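Local coordinates for reticulocyte binding protein (Streptococcus agalactiae COH1, PDB 3FAW) that probably hydrolyses alpha-1,6-glucosidic links in pullulan and related alpha-glucans as a cell-wall-anchored streptococcal pullulanase, at residues V214-A225 / D235-P246; F536-I547 / I730-A738. All coordinates share one frame; numbering follows the deposited sequence.

Two contacts lie on opposite sides of the chain's centre, with their nearest atoms about 40 Å apart. Following the chain, contact 1 comes first and closes a short loop: nine residues, none in a helix or strand, separate 214-225 from 235-246. It ties together two parts of one antiparallel sheet of the carbohydrate-binding module 48-type domain, after which the chain goes on to 269-273, first strand of the eight-stranded parallel barrel. Contact 2 opens only after contact 1 has closed, so the two neither nest nor cross. Its loop of 182 residues runs through the last barrel strands, 566-568 and 614-618, before 730-738, within the C-terminal beta domain, pairs with 536-547.

Contact 1: residues V214-A225 / D235-P246; sequences VKILDPYAKSLA and DIKTAKAAFVNP
Ala221 and Ala241 meet methyl to methyl, CB to CB at 3.6 Å, at the edge of the carbohydrate-binding module 48-type beta domain, where strands 212-216 and 241-242 both pair with strand 202-209. An Asx turn at Asp218, whose OD1 accepts from Tyr220 N and OD2 from Tyr203 OH, lies inside a type I turn ending at Ala221 and brings that methyl round. Leu217 fills the neighbouring hollow: with CG anti to the backbone N (chi1 168°), its CD1 lies over the 239-241 backbone, 3.7 Å from Ala239 O and 4.0 Å from Ala241 CB. Leu224 makes the next bump, CD1 against Ala239 CB and CD2 over Ala241 CA. Farther on, Val244 CG2 is received between the CB atoms of Lys222 and Ser223, each 3.8 Å away, and Pro246 CG touches Lys222 CB.

A single bridge between Leu224 and Ala241 sets this register: Ala225 N donates to Lys240 O at 161°, whereas Ala242 N reaches Ser223 O from well above its carbonyl plane. Helix 367-381 touches Ser223, Leu224 and Val244, which places the contact against the barrel domain.

Toward the other end the backbones stand apart, and water takes the place of direct bonds: one molecule joins Lys215 O, Lys237 N and Thr238 OG1. Lys215, extended beyond CG, closes this end as its NZ meets the syn lone pair of Asp235 OD2 at 2.9 Å.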
loop_
_atom_site.group_PDB
_atom_site.type_symbol
_atom_site.label_atom_id
_atom_site.label_comp_id
_atom_site.label_asym_id
_atom_site.label_seq_id
_atom_site.Cartn_x
_atom_site.Cartn_y
_atom_site.Cartn_z
ATOM N N VAL A 214 14.255 -20.989 -19.507
ATOM C CA VAL A 214 13.004 -20.468 -18.953
ATOM C C VAL A 214 12.618 -19.126 -19.587
ATOM O O VAL A 214 13.482 -18.324 -19.931
ATOM C CB VAL A 214 13.081 -20.354 -17.409
ATOM C CG1 VAL A 214 14.011 -19.215 -16.979
ATOM C CG2 VAL A 214 11.687 -20.189 -16.818
ATOM N N LYS A 215 11.315 -18.904 -19.747
ATOM C CA LYS A 215 10.797 -17.681 -20.369
ATOM C C LYS A 215 10.325 -16.701 -19.301
ATOM O O LYS A 215 9.447 -17.031 -18.492
ATOM C CB LYS A 215 9.672 -18.017 -21.355
ATOM C CG LYS A 215 10.157 -18.849 -22.547
ATOM C CD LYS A 215 9.026 -19.345 -23.443
ATOM C CE LYS A 215 9.577 -20.265 -24.534
ATOM N NZ LYS A 215 8.532 -20.776 -25.465
ATOM N N ILE A 216 10.906 -15.500 -19.303
ATOM C CA ILE A 216 10.686 -14.522 -18.224
ATOM C C ILE A 216 10.033 -13.215 -18.692
ATOM O O ILE A 216 10.010 -12.899 -19.884
ATOM C CB ILE A 216 12.007 -14.220 -17.428
ATOM C CG1 ILE A 216 13.025 -13.435 -18.264
ATOM C CG2 ILE A 216 12.638 -15.523 -16.928
ATOM C CD1 ILE A 216 12.839 -11.936 -18.248
ATOM N N LEU A 217 9.503 -12.467 -17.726
ATOM C CA LEU A 217 8.837 -11.188 -17.980
ATOM C C LEU A 217 9.791 -10.054 -17.646
ATOM O O LEU A 217 10.291 -9.976 -16.527
ATOM C CB LEU A 217 7.562 -11.066 -17.131
ATOM C CG LEU A 217 6.889 -9.689 -17.052
ATOM C CD1 LEU A 217 6.596 -9.147 -18.447
ATOM C CD2 LEU A 217 5.603 -9.742 -16.216
ATOM N N ASP A 218 10.043 -9.184 -18.623
ATOM C CA ASP A 218 10.867 -7.993 -18.421
ATOM C C ASP A 218 10.354 -7.211 -17.203
ATOM O O ASP A 218 9.232 -6.700 -17.225
ATOM C CB ASP A 218 10.825 -7.120 -19.681
ATOM C CG ASP A 218 11.811 -5.966 -19.645
ATOM O OD1 ASP A 218 12.496 -5.766 -18.617
ATOM O OD2 ASP A 218 11.903 -5.246 -20.662
ATOM N N PRO A 219 11.162 -7.131 -16.125
ATOM C CA PRO A 219 10.700 -6.386 -14.949
ATOM C C PRO A 219 10.486 -4.887 -15.188
ATOM O O PRO A 219 9.717 -4.271 -14.464
ATOM C CB PRO A 219 11.797 -6.634 -13.898
ATOM C CG PRO A 219 12.956 -7.151 -14.625
ATOM C CD PRO A 219 12.493 -7.730 -15.923
ATOM N N TYR A 220 11.153 -4.326 -16.198
ATOM C CA TYR A 220 11.018 -2.913 -16.564
ATOM C C TYR A 220 10.012 -2.677 -17.694
ATOM O O TYR A 220 10.003 -1.608 -18.300
ATOM C CB TYR A 220 12.390 -2.338 -16.947
ATOM C CG TYR A 220 13.222 -1.967 -15.750
ATOM C CD1 TYR A 220 13.767 -2.955 -14.934
ATOM C CD2 TYR A 220 13.450 -0.635 -15.414
ATOM C CE1 TYR A 220 14.520 -2.631 -13.826
ATOM C CE2 TYR A 220 14.208 -0.299 -14.300
ATOM C CZ TYR A 220 14.740 -1.308 -13.511
ATOM O OH TYR A 220 15.495 -1.012 -12.406
ATOM N N ALA A 221 9.165 -3.668 -17.963
ATOM C CA ALA A 221 8.095 -3.552 -18.956
ATOM C C ALA A 221 7.115 -2.422 -18.611
ATOM O O ALA A 221 6.617 -2.347 -17.485
ATOM C CB ALA A 221 7.341 -4.885 -19.078
ATOM N N LYS A 222 6.848 -1.555 -19.588
ATOM C CA LYS A 222 5.977 -0.393 -19.398
ATOM C C LYS A 222 4.512 -0.690 -19.718
ATOM O O LYS A 222 3.628 0.089 -19.364
ATOM C CB LYS A 222 6.469 0.786 -20.250
ATOM C CG LYS A 222 7.924 1.202 -19.989
ATOM C CD LYS A 222 8.173 1.593 -18.530
ATOM C CE LYS A 222 9.616 2.006 -18.296
ATOM N NZ LYS A 222 10.569 0.880 -18.521
ATOM N N SER A 223 4.262 -1.797 -20.413
ATOM C CA SER A 223 2.904 -2.318 -20.587
ATOM C C SER A 223 2.952 -3.813 -20.909
ATOM O O SER A 223 4.036 -4.402 -20.999
ATOM C CB SER A 223 2.135 -1.548 -21.673
ATOM O OG SER A 223 0.734 -1.802 -21.587
ATOM N N LEU A 224 1.775 -4.417 -21.058
ATOM C CA LEU A 224 1.647 -5.863 -21.221
ATOM C C LEU A 224 0.516 -6.235 -22.175
ATOM O O LEU A 224 -0.380 -5.431 -22.439
ATOM C CB LEU A 224 1.360 -6.533 -19.873
ATOM C CG LEU A 224 2.258 -6.256 -18.662
ATOM C CD1 LEU A 224 1.575 -6.756 -17.396
ATOM C CD2 LEU A 224 3.637 -6.893 -18.822
ATOM N N ALA A 225 0.568 -7.469 -22.674
ATOM C CA ALA A 225 -0.550 -8.071 -23.398
ATOM C C ALA A 225 -1.688 -8.355 -22.424
ATOM O O ALA A 225 -1.445 -8.557 -21.233
ATOM C CB ALA A 225 -0.114 -9.359 -24.082
ATOM N N ASP A 235 5.445 -23.772 -19.719
ATOM C CA ASP A 235 6.340 -23.059 -20.622
ATOM C C ASP A 235 6.232 -21.541 -20.460
ATOM O O ASP A 235 7.234 -20.856 -20.254
ATOM C CB ASP A 235 6.030 -23.448 -22.064
ATOM C CG ASP A 235 6.967 -22.798 -23.055
ATOM O OD1 ASP A 235 8.196 -22.898 -22.856
ATOM O OD2 ASP A 235 6.473 -22.190 -24.030
ATOM N N ILE A 236 5.013 -21.023 -20.578
ATOM C CA ILE A 236 4.756 -19.594 -20.402
ATOM C C ILE A 236 3.859 -19.406 -19.178
ATOM O O ILE A 236 2.704 -19.827 -19.178
ATOM C CB ILE A 236 4.109 -18.985 -21.662
ATOM C CG1 ILE A 236 5.126 -18.953 -22.810
ATOM C CG2 ILE A 236 3.595 -17.584 -21.377
ATOM C CD1 ILE A 236 4.509 -18.738 -24.184
ATOM N N LYS A 237 4.407 -18.780 -18.137
ATOM C CA LYS A 237 3.722 -18.654 -16.844
ATOM C C LYS A 237 3.686 -17.215 -16.328
ATOM O O LYS A 237 3.537 -16.969 -15.126
ATOM C CB LYS A 237 4.360 -19.595 -15.810
ATOM C CG LYS A 237 5.882 -19.700 -15.850
ATOM C CD LYS A 237 6.376 -20.641 -14.743
ATOM C CE LYS A 237 7.769 -21.177 -15.011
ATOM N NZ LYS A 237 8.831 -20.143 -14.907
ATOM N N THR A 238 3.812 -16.270 -17.254
ATOM C CA THR A 238 3.716 -14.851 -16.950
ATOM C C THR A 238 2.974 -14.155 -18.079
ATOM O O THR A 238 2.784 -14.717 -19.161
ATOM C CB THR A 238 5.113 -14.185 -16.816
ATOM O OG1 THR A 238 5.770 -14.164 -18.092
ATOM C CG2 THR A 238 5.975 -14.921 -15.806
ATOM N N ALA A 239 2.565 -12.920 -17.821
ATOM C CA ALA A 239 2.084 -12.044 -18.880
ATOM C C ALA A 239 3.261 -11.734 -19.804
ATOM O O ALA A 239 4.422 -11.973 -19.451
ATOM C CB ALA A 239 1.501 -10.761 -18.294
ATOM N N LYS A 240 2.958 -11.223 -20.992
ATOM C CA LYS A 240 3.987 -10.848 -21.947
ATOM C C LYS A 240 4.162 -9.332 -21.931
ATOM O O LYS A 240 3.181 -8.588 -21.849
ATOM C CB LYS A 240 3.613 -11.332 -23.352
ATOM C CG LYS A 240 3.414 -12.835 -23.468
ATOM C CD LYS A 240 3.066 -13.240 -24.897
ATOM C CE LYS A 240 2.712 -14.719 -25.002
ATOM N NZ LYS A 240 1.352 -15.017 -24.442
ATOM N N ALA A 241 5.409 -8.875 -21.998
ATOM C CA ALA A 241 5.689 -7.437 -22.059
ATOM C C ALA A 241 5.235 -6.859 -23.401
ATOM O O ALA A 241 5.032 -7.597 -24.363
ATOM C CB ALA A 241 7.166 -7.169 -21.834
ATOM N N ALA A 242 5.064 -5.541 -23.455
ATOM C CA ALA A 242 4.611 -4.869 -24.678
ATOM C C ALA A 242 5.538 -3.715 -25.025
ATOM O O ALA A 242 6.078 -3.054 -24.132
ATOM C CB ALA A 242 3.183 -4.360 -24.510
ATOM N N PHE A 243 5.720 -3.477 -26.322
ATOM C CA PHE A 243 6.489 -2.326 -26.790
ATOM C C PHE A 243 5.568 -1.112 -26.870
ATOM O O PHE A 243 4.656 -1.079 -27.696
ATOM C CB PHE A 243 7.135 -2.597 -28.157
ATOM C CG PHE A 243 8.118 -3.739 -28.155
ATOM C CD1 PHE A 243 9.201 -3.742 -27.292
ATOM C CD2 PHE A 243 7.969 -4.803 -29.034
ATOM C CE1 PHE A 243 10.109 -4.790 -27.292
ATOM C CE2 PHE A 243 8.874 -5.860 -29.037
ATOM C CZ PHE A 243 9.945 -5.850 -28.167
ATOM N N VAL A 244 5.801 -0.137 -25.991
ATOM C CA VAL A 244 5.031 1.107 -25.963
ATOM C C VAL A 244 5.912 2.338 -25.729
ATOM O O VAL A 244 7.061 2.228 -25.281
ATOM C CB VAL A 244 3.923 1.080 -24.870
ATOM C CG1 VAL A 244 2.838 0.075 -25.226
ATOM C CG2 VAL A 244 4.521 0.782 -23.489
ATOM N N ASN A 245 5.347 3.506 -26.031
ATOM C CA ASN A 245 5.997 4.794 -25.814
ATOM C C ASN A 245 5.114 5.677 -24.918
ATOM O O ASN A 245 4.302 6.463 -25.420
ATOM C CB ASN A 245 6.277 5.477 -27.160
ATOM C CG ASN A 245 7.258 6.640 -27.043
ATOM O OD1 ASN A 245 7.390 7.259 -25.987
ATOM N ND2 ASN A 245 7.953 6.937 -28.138
ATOM N N PRO A 246 5.261 5.538 -23.584
ATOM C CA PRO A 246 4.454 6.263 -22.594
ATOM C C PRO A 246 4.313 7.765 -22.845
ATOM O O PRO A 246 3.212 8.305 -22.723
ATOM C CB PRO A 246 5.210 6.008 -21.285
ATOM C CG PRO A 246 5.812 4.670 -21.478
ATOM C CD PRO A 246 6.224 4.633 -22.924
HETATM O O HOH W 1 6.581 -16.641 -18.929
HETATM O O HOH W 2 9.872 -21.416 -20.338
HETATM O O HOH W 3 7.976 -1.976 -22.509
HETATM O O HOH W 4 0.011 -10.854 -20.997
#

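Contact 2: residues F536-I547 / I730-A738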
loop_
_atom_site.group_PDB
_atom_site.type_symbol
_atom_site.label_atom_id
_atom_site.label_comp_id
_atom_site.label_asym_id
_atom_site.label_seq_id
_atom_site.Cartn_x
_atom_site.Cartn_y
_atom_site.Cartn_z
ATOM N N PHE A 536 -13.877 3.365 22.440
ATOM C CA PHE A 536 -14.400 4.697 22.780
ATOM C C PHE A 536 -15.793 5.004 22.213
ATOM O O PHE A 536 -16.670 5.443 22.952
ATOM C CB PHE A 536 -13.429 5.803 22.359
ATOM C CG PHE A 536 -13.729 7.140 22.987
ATOM C CD1 PHE A 536 -13.374 7.395 24.306
ATOM C CD2 PHE A 536 -14.368 8.138 22.264
ATOM C CE1 PHE A 536 -13.652 8.619 24.894
ATOM C CE2 PHE A 536 -14.648 9.373 22.846
ATOM C CZ PHE A 536 -14.293 9.612 24.162
ATOM N N ILE A 537 -15.994 4.783 20.914
ATOM C CA ILE A 537 -17.283 5.081 20.277
ATOM C C ILE A 537 -18.258 3.890 20.266
ATOM O O ILE A 537 -19.341 3.996 19.691
ATOM C CB ILE A 537 -17.115 5.639 18.829
ATOM C CG1 ILE A 537 -16.730 4.532 17.833
ATOM C CG2 ILE A 537 -16.106 6.791 18.819
ATOM C CD1 ILE A 537 -16.415 5.038 16.425
ATOM N N THR A 538 -17.879 2.778 20.899
ATOM C CA THR A 538 -18.709 1.565 20.929
ATOM C C THR A 538 -18.937 1.035 22.355
ATOM O O THR A 538 -19.096 -0.173 22.564
ATOM C CB THR A 538 -18.099 0.450 20.048
ATOM O OG1 THR A 538 -16.740 0.220 20.432
ATOM C CG2 THR A 538 -18.153 0.841 18.572
ATOM N N GLY A 539 -18.947 1.945 23.327
ATOM C CA GLY A 539 -19.341 1.616 24.704
ATOM C C GLY A 539 -18.273 1.059 25.635
ATOM O O GLY A 539 -18.596 0.591 26.723
ATOM N N GLY A 540 -17.006 1.113 25.228
ATOM C CA GLY A 540 -15.903 0.648 26.077
ATOM C C GLY A 540 -15.048 1.803 26.579
ATOM O O GLY A 540 -14.332 2.418 25.788
ATOM N N PRO A 541 -15.110 2.111 27.893
ATOM C CA PRO A 541 -14.328 3.231 28.434
ATOM C C PRO A 541 -12.818 3.130 28.175
ATOM O O PRO A 541 -12.224 2.072 28.363
ATOM C CB PRO A 541 -14.627 3.174 29.936
ATOM C CG PRO A 541 -15.927 2.484 30.039
ATOM C CD PRO A 541 -15.922 1.468 28.942
ATOM N N GLN A 542 -12.218 4.232 27.738
ATOM C CA GLN A 542 -10.785 4.285 27.448
ATOM C C GLN A 542 -10.129 5.362 28.302
ATOM O O GLN A 542 -10.777 6.338 28.677
ATOM C CB GLN A 542 -10.545 4.593 25.967
ATOM C CG GLN A 542 -11.210 3.619 24.988
ATOM C CD GLN A 542 -10.621 2.218 25.038
ATOM O OE1 GLN A 542 -11.327 1.243 25.311
ATOM N NE2 GLN A 542 -9.324 2.109 24.778
ATOM N N SER A 543 -8.846 5.185 28.610
ATOM C CA SER A 543 -8.071 6.218 29.297
ATOM C C SER A 543 -8.059 7.484 28.438
ATOM O O SER A 543 -7.652 7.446 27.279
ATOM C CB SER A 543 -6.640 5.743 29.561
ATOM O OG SER A 543 -5.874 6.750 30.201
ATOM N N LEU A 544 -8.522 8.595 29.004
ATOM C CA LEU A 544 -8.683 9.837 28.243
ATOM C C LEU A 544 -7.350 10.500 27.898
ATOM O O LEU A 544 -7.260 11.230 26.915
ATOM C CB LEU A 544 -9.569 10.827 29.004
ATOM C CG LEU A 544 -10.972 10.327 29.377
ATOM C CD1 LEU A 544 -11.758 11.444 30.023
ATOM C CD2 LEU A 544 -11.713 9.767 28.164
ATOM N N GLN A 545 -6.321 10.253 28.703
ATOM C CA GLN A 545 -4.989 10.794 28.416
ATOM C C GLN A 545 -4.435 10.178 27.126
ATOM O O GLN A 545 -3.903 10.885 26.274
ATOM C CB GLN A 545 -4.037 10.547 29.592
ATOM C CG GLN A 545 -2.796 11.443 29.598
ATOM C CD GLN A 545 -3.122 12.930 29.717
ATOM O OE1 GLN A 545 -2.285 13.765 29.109
ATOM N NE2 GLN A 545 -4.109 13.319 30.344
ATOM N N GLY A 546 -4.585 8.863 26.993
ATOM C CA GLY A 546 -4.181 8.142 25.786
ATOM C C GLY A 546 -4.940 8.592 24.551
ATOM O O GLY A 546 -4.343 8.777 23.493
ATOM N N ILE A 547 -6.256 8.757 24.693
ATOM C CA ILE A 547 -7.108 9.302 23.629
ATOM C C ILE A 547 -6.643 10.711 23.266
ATOM O O ILE A 547 -6.462 11.025 22.090
ATOM C CB ILE A 547 -8.614 9.355 24.044
ATOM C CG1 ILE A 547 -9.166 7.958 24.357
ATOM C CG2 ILE A 547 -9.479 9.974 22.938
ATOM C CD1 ILE A 547 -9.275 7.057 23.154
ATOM N N ILE A 730 -15.965 13.302 35.203
ATOM C CA ILE A 730 -15.006 12.641 34.318
ATOM C C ILE A 730 -14.091 11.692 35.100
ATOM O O ILE A 730 -13.472 12.090 36.091
ATOM C CB ILE A 730 -14.148 13.684 33.557
ATOM C CG1 ILE A 730 -15.012 14.457 32.555
ATOM C CG2 ILE A 730 -12.982 13.023 32.833
ATOM C CD1 ILE A 730 -15.552 13.606 31.410
ATOM N N LYS A 731 -14.020 10.437 34.658
ATOM C CA LYS A 731 -13.179 9.430 35.305
ATOM C C LYS A 731 -11.941 9.157 34.451
ATOM O O LYS A 731 -11.869 9.605 33.304
ATOM C CB LYS A 731 -13.969 8.141 35.547
ATOM C CG LYS A 731 -15.284 8.330 36.314
ATOM C CD LYS A 731 -15.078 8.970 37.684
ATOM C CE LYS A 731 -16.396 9.161 38.431
ATOM N NZ LYS A 731 -16.182 9.634 39.834
ATOM N N GLU A 732 -10.971 8.436 35.014
ATOM C CA GLU A 732 -9.696 8.180 34.321
ATOM C C GLU A 732 -9.923 7.422 33.009
ATOM O O GLU A 732 -9.361 7.787 31.980
ATOM C CB GLU A 732 -8.703 7.429 35.217
ATOM C CG GLU A 732 -7.271 7.450 34.682
ATOM C CD GLU A 732 -6.247 6.897 35.662
ATOM O OE1 GLU A 732 -6.629 6.162 36.599
ATOM O OE2 GLU A 732 -5.044 7.198 35.488
ATOM N N LYS A 733 -10.748 6.377 33.061
ATOM C CA LYS A 733 -11.255 5.717 31.856
ATOM C C LYS A 733 -12.695 6.162 31.647
ATOM O O LYS A 733 -13.522 6.019 32.549
ATOM C CB LYS A 733 -11.197 4.195 31.993
ATOM C CG LYS A 733 -9.787 3.627 32.071
ATOM C CD LYS A 733 -9.817 2.108 32.111
ATOM C CE LYS A 733 -8.422 1.517 32.051
ATOM N NZ LYS A 733 -8.457 0.027 32.030
ATOM N N ASP A 734 -13.004 6.716 30.479
ATOM C CA ASP A 734 -14.350 7.248 30.244
ATOM C C ASP A 734 -14.777 7.180 28.775
ATOM O O ASP A 734 -14.022 6.700 27.922
ATOM C CB ASP A 734 -14.441 8.687 30.773
ATOM C CG ASP A 734 -15.731 8.952 31.531
ATOM O OD1 ASP A 734 -16.790 8.470 31.074
ATOM O OD2 ASP A 734 -15.684 9.645 32.575
ATOM N N LEU A 735 -16.007 7.634 28.512
ATOM C CA LEU A 735 -16.619 7.624 27.173
ATOM C C LEU A 735 -16.976 9.025 26.666
ATOM O O LEU A 735 -17.622 9.167 25.630
ATOM C CB LEU A 735 -17.892 6.770 27.187
ATOM C CG LEU A 735 -17.729 5.279 27.485
ATOM C CD1 LEU A 735 -19.084 4.647 27.745
ATOM C CD2 LEU A 735 -17.015 4.575 26.344
ATOM N N VAL A 736 -16.567 10.056 27.399
ATOM C CA VAL A 736 -16.720 11.440 26.940
ATOM C C VAL A 736 -15.357 12.125 26.973
ATOM O O VAL A 736 -14.543 11.857 27.859
ATOM C CB VAL A 736 -17.756 12.232 27.790
ATOM C CG1 VAL A 736 -17.486 12.064 29.262
ATOM C CG2 VAL A 736 -17.762 13.723 27.404
ATOM N N ILE A 737 -15.105 12.985 25.992
ATOM C CA ILE A 737 -13.867 13.761 25.947
ATOM C C ILE A 737 -14.109 15.116 25.282
ATOM O O ILE A 737 -14.964 15.249 24.406
ATOM C CB ILE A 737 -12.724 12.988 25.215
ATOM C CG1 ILE A 737 -11.359 13.615 25.520
ATOM C CG2 ILE A 737 -12.963 12.935 23.704
ATOM C CD1 ILE A 737 -10.191 12.764 25.076
ATOM N N ALA A 738 -13.360 16.120 25.720
ATOM C CA ALA A 738 -13.426 17.453 25.118
ATOM C C ALA A 738 -12.037 18.069 25.071
ATOM O O ALA A 738 -11.265 17.933 26.018
ATOM C CB ALA A 738 -14.376 18.348 25.898
HETATM O O HOH W 5 -6.654 9.009 31.548
#
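Leu544, on the first turn of helix 544-551, points into the hollow formed by Ile730, Asp734 and Val736. CD1 presses on Ile730 CG2 at 3.4 Å, tighter than usual for two carbons, and both methyls lie against Val736 O, CD2 at 3.5 Å; both also touch Asp734 CB. One turn along the helix, Ile547 CG2 meets Ile737 CD1 at 3.6 Å, the two side chains slanting across each other.

Phe536 lies nearly perpendicular to Ile737, whose CG2 is 3.6 Å from ring atom CZ. The ring has CG anti to the backbone N (chi1 -165°), which swings it toward the 734-737 backbone, so that Ile737 N lies in plane at its edge. Leu735 sets off away from 536-547 at CB, yet its CD2 ends 3.4 Å from Gly540 C, with its CG against the ring of Pro541.

Asp734 shapes its own segment: OD2 accepts from Lys731 N and OD1 from Leu735 N, each through an anti lone pair, and OD1 also forms a salt bridge with Arg760. These bonds hold the carboxylate in place.

The backbones pair beside these side chains. Gln542 N donates to Asp734 O at 3.1 Å and Asp734 N to Gln542 O at 2.9 Å, and Leu544 N meets Glu732 O almost along the C=O axis at 3.2 Å. A water joins Glu732 O, Ser543 OG and Gln545 N. Gln542-Asp734 is the hydrogen-bonded pair and Ser543-Lys733 the non-hydrogen-bonded pair of a small two-stranded antiparallel sheet linking the catalytic barrel domain to the C-terminal beta domain.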